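Local structure of 2-hydroxyisocaproyl-CoA dehydratase activator (Clostridium difficile, 4EHT) at residues 10-15 with 239-244. The protein uses a [4Fe-4S] cluster shared by its homodimer to pass one electron to 2-hydroxyisocaproyl-CoA dehydratase, coupled to ATP hydrolysis. Residues are numbered along the deposited sequence; the frame is centred on the assembly and turned at random.
With ADP (adenosine-5'-diphosphate), chain D.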
loop_
_atom_site.group_PDB
_atom_site.type_symbol
_atom_site.label_atom_id
_atom_site.label_comp_id
_atom_site.label_asym_id
_atom_site.label_seq_id
_atom_site.Cartn_x
_atom_site.Cartn_y
_atom_site.Cartn_z
ATOM N N SER A 10 14.444 -0.777 10.366
ATOM C CA SER A 10 13.309 -1.629 10.679
ATOM C C SER A 10 13.368 -2.928 9.879
ATOM O O SER A 10 12.592 -3.844 10.141
ATOM C CB SER A 10 11.998 -0.898 10.409
ATOM O OG SER A 10 11.978 -0.398 9.083
ATOM N N THR A 11 14.292 -3.017 8.920
ATOM C CA THR A 11 14.431 -4.233 8.115
ATOM C C THR A 11 15.757 -4.962 8.336
ATOM O O THR A 11 15.786 -6.190 8.395
ATOM C CB THR A 11 14.301 -3.919 6.601
ATOM O OG1 THR A 11 13.077 -3.219 6.367
ATOM C CG2 THR A 11 14.304 -5.202 5.779
ATOM N N ALA A 12 16.850 -4.209 8.452
ATOM C CA ALA A 12 18.181 -4.800 8.534
ATOM C C ALA A 12 19.070 -4.055 9.541
ATOM O O ALA A 12 18.934 -2.845 9.742
ATOM C CB ALA A 12 18.826 -4.802 7.170
ATOM N N SER A 13 19.964 -4.796 10.182
ATOM C CA SER A 13 20.957 -4.214 11.085
ATOM C C SER A 13 22.323 -4.250 10.419
ATOM O O SER A 13 22.719 -5.274 9.884
ATOM C CB SER A 13 21.011 -4.992 12.400
ATOM O OG SER A 13 19.737 -5.056 13.012
ATOM N N LYS A 14 23.043 -3.134 10.463
ATOM C CA LYS A 14 24.314 -2.997 9.755
ATOM C C LYS A 14 25.360 -2.459 10.703
ATOM O O LYS A 14 25.080 -1.532 11.456
ATOM C CB LYS A 14 24.190 -2.012 8.590
ATOM C CG LYS A 14 23.411 -2.523 7.367
ATOM C CD LYS A 14 21.894 -2.495 7.585
ATOM C CE LYS A 14 21.329 -1.091 7.609
ATOM N NZ LYS A 14 19.828 -1.134 7.555
ATOM N N GLY A 15 26.571 -3.007 10.639
ATOM C CA GLY A 15 27.660 -2.569 11.502
ATOM C C GLY A 15 28.941 -2.372 10.720
ATOM O O GLY A 15 29.162 -3.026 9.693
ATOM N N ILE A 239 29.424 -0.404 -1.172
ATOM C CA ILE A 239 28.724 -0.900 0.001
ATOM C C ILE A 239 27.483 -0.043 0.293
ATOM O O ILE A 239 27.376 0.566 1.346
ATOM C CB ILE A 239 29.656 -0.867 1.239
ATOM C CG1 ILE A 239 30.368 0.492 1.330
ATOM C CG2 ILE A 239 30.701 -1.968 1.151
ATOM C CD1 ILE A 239 31.245 0.642 2.557
ATOM N N PRO A 240 26.535 0.005 -0.650
ATOM C CA PRO A 240 25.398 0.931 -0.515
ATOM C C PRO A 240 24.563 0.713 0.742
ATOM O O PRO A 240 23.997 1.668 1.267
ATOM C CB PRO A 240 24.537 0.626 -1.757
ATOM C CG PRO A 240 24.936 -0.761 -2.170
ATOM C CD PRO A 240 26.412 -0.853 -1.842
ATOM N N GLN A 241 24.457 -0.518 1.221
ATOM C CA GLN A 241 23.595 -0.757 2.381
ATOM C C GLN A 241 24.274 -0.342 3.701
ATOM O O GLN A 241 23.609 -0.254 4.739
ATOM C CB GLN A 241 23.167 -2.224 2.441
ATOM C CG GLN A 241 21.981 -2.475 3.363
ATOM C CD GLN A 241 21.518 -3.915 3.337
ATOM O OE1 GLN A 241 22.142 -4.762 2.710
ATOM N NE2 GLN A 241 20.423 -4.200 4.021
ATOM N N LEU A 242 25.574 -0.050 3.645
ATOM C CA LEU A 242 26.385 0.176 4.865
ATOM C C LEU A 242 26.807 1.625 5.105
ATOM O O LEU A 242 27.522 1.918 6.078
ATOM C CB LEU A 242 27.663 -0.685 4.799
ATOM C CG LEU A 242 27.464 -2.197 4.929
ATOM C CD1 LEU A 242 28.672 -2.935 4.382
ATOM C CD2 LEU A 242 27.196 -2.599 6.380
ATOM N N THR A 243 26.391 2.529 4.232
ATOM C CA THR A 243 26.795 3.928 4.348
ATOM C C THR A 243 26.338 4.608 5.649
ATOM O O THR A 243 27.049 5.480 6.160
ATOM C CB THR A 243 26.332 4.768 3.135
ATOM O OG1 THR A 243 24.926 4.589 2.921
ATOM C CG2 THR A 243 27.103 4.346 1.858
ATOM N N GLY A 244 25.166 4.236 6.175
ATOM C CA GLY A 244 24.716 4.764 7.477
ATOM C C GLY A 244 25.614 4.317 8.637
ATOM O O GLY A 244 25.967 5.107 9.526
HETATM P PB ADP D . 16.527 -0.353 6.606
HETATM O O1B ADP D . 16.507 -1.518 7.545
HETATM O O2B ADP D . 15.270 0.472 6.568
HETATM O O3B ADP D . 17.729 0.553 6.720
HETATM P PA ADP D . 17.976 -1.283 4.260
HETATM O O1A ADP D . 18.845 -2.177 5.095
HETATM O O2A ADP D . 18.539 0.003 3.732
HETATM O O3A ADP D . 16.608 -1.028 5.120
HETATM O "O5'" ADP D . 17.446 -2.141 3.031
HETATM C "C5'" ADP D . 16.630 -3.275 3.237
HETATM C "C4'" ADP D . 16.120 -3.713 1.870
HETATM O "O4'" ADP D . 17.194 -4.026 0.975
HETATM C "C3'" ADP D . 15.273 -4.971 2.009
HETATM O "O3'" ADP D . 13.969 -4.703 1.502
HETATM C "C2'" ADP D . 16.025 -6.003 1.186
HETATM O "O2'" ADP D . 15.212 -6.967 0.522
HETATM C "C1'" ADP D . 16.827 -5.171 0.205
HETATM N N9 ADP D . 18.025 -5.936 -0.155
HETATM C C8 ADP D . 18.884 -6.428 0.760
HETATM N N7 ADP D . 19.901 -7.085 0.150
HETATM C C5 ADP D . 19.689 -7.022 -1.185
HETATM C C6 ADP D . 20.392 -7.528 -2.385
HETATM N N6 ADP D . 21.543 -8.233 -2.229
HETATM N N1 ADP D . 19.862 -7.251 -3.608
HETATM C C2 ADP D . 18.708 -6.548 -3.714
HETATM N N3 ADP D . 18.008 -6.067 -2.653
HETATM C C4 ADP D . 18.440 -6.266 -1.383
#
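Lys14 and Gln241 meet over one α-phosphate oxygen of ADP, a clear instance of two segments far apart in sequence that pack directly and also share a ligand atom. Lys14 NZ donates a hydrogen bond of 2.8 Å to ADP O1A, and Gln241 NE2 reaches the same oxygen by a nearly straight one (167°). The glutamine does so because its CG stands anti to the backbone N (chi1 -164°) and the chain runs extended beyond it; this bond and that between OE1 and Arg218 would together fix which way the amide is turned. Lys14 instead bends at chi2 and chi3, and its NZ bridges the α- and β-phosphates by a second hydrogen bond, to ADP O3B, and makes a third, of 2.9 Å, to Ala12 O from above that carbonyl's plane. Beside the shared oxygen the packing is close: Ala12 CB is 3.6 Å from Gln241 NE2, and Lys14 CG rests 3.5 Å from Gln241 O. Farther along the strand Leu242 CD2 makes ordinary apolar contact, 3.8 Å from Lys14 CB, and Thr29 of strand 23-30 also touches both residues. The looser side is at Ser10 and Thr11, partly exposed and not touching 239-244; the backbone N atoms of Thr11 and Ala12 both donate to ADP O1B. Since the phosphate-binding loop of this actin-like ATPase fold and the 239-244 turn both grip the nucleotide, a bound diphosphate would draw them together, the lysine and the nearby magnesium ion partly offsetting its charge.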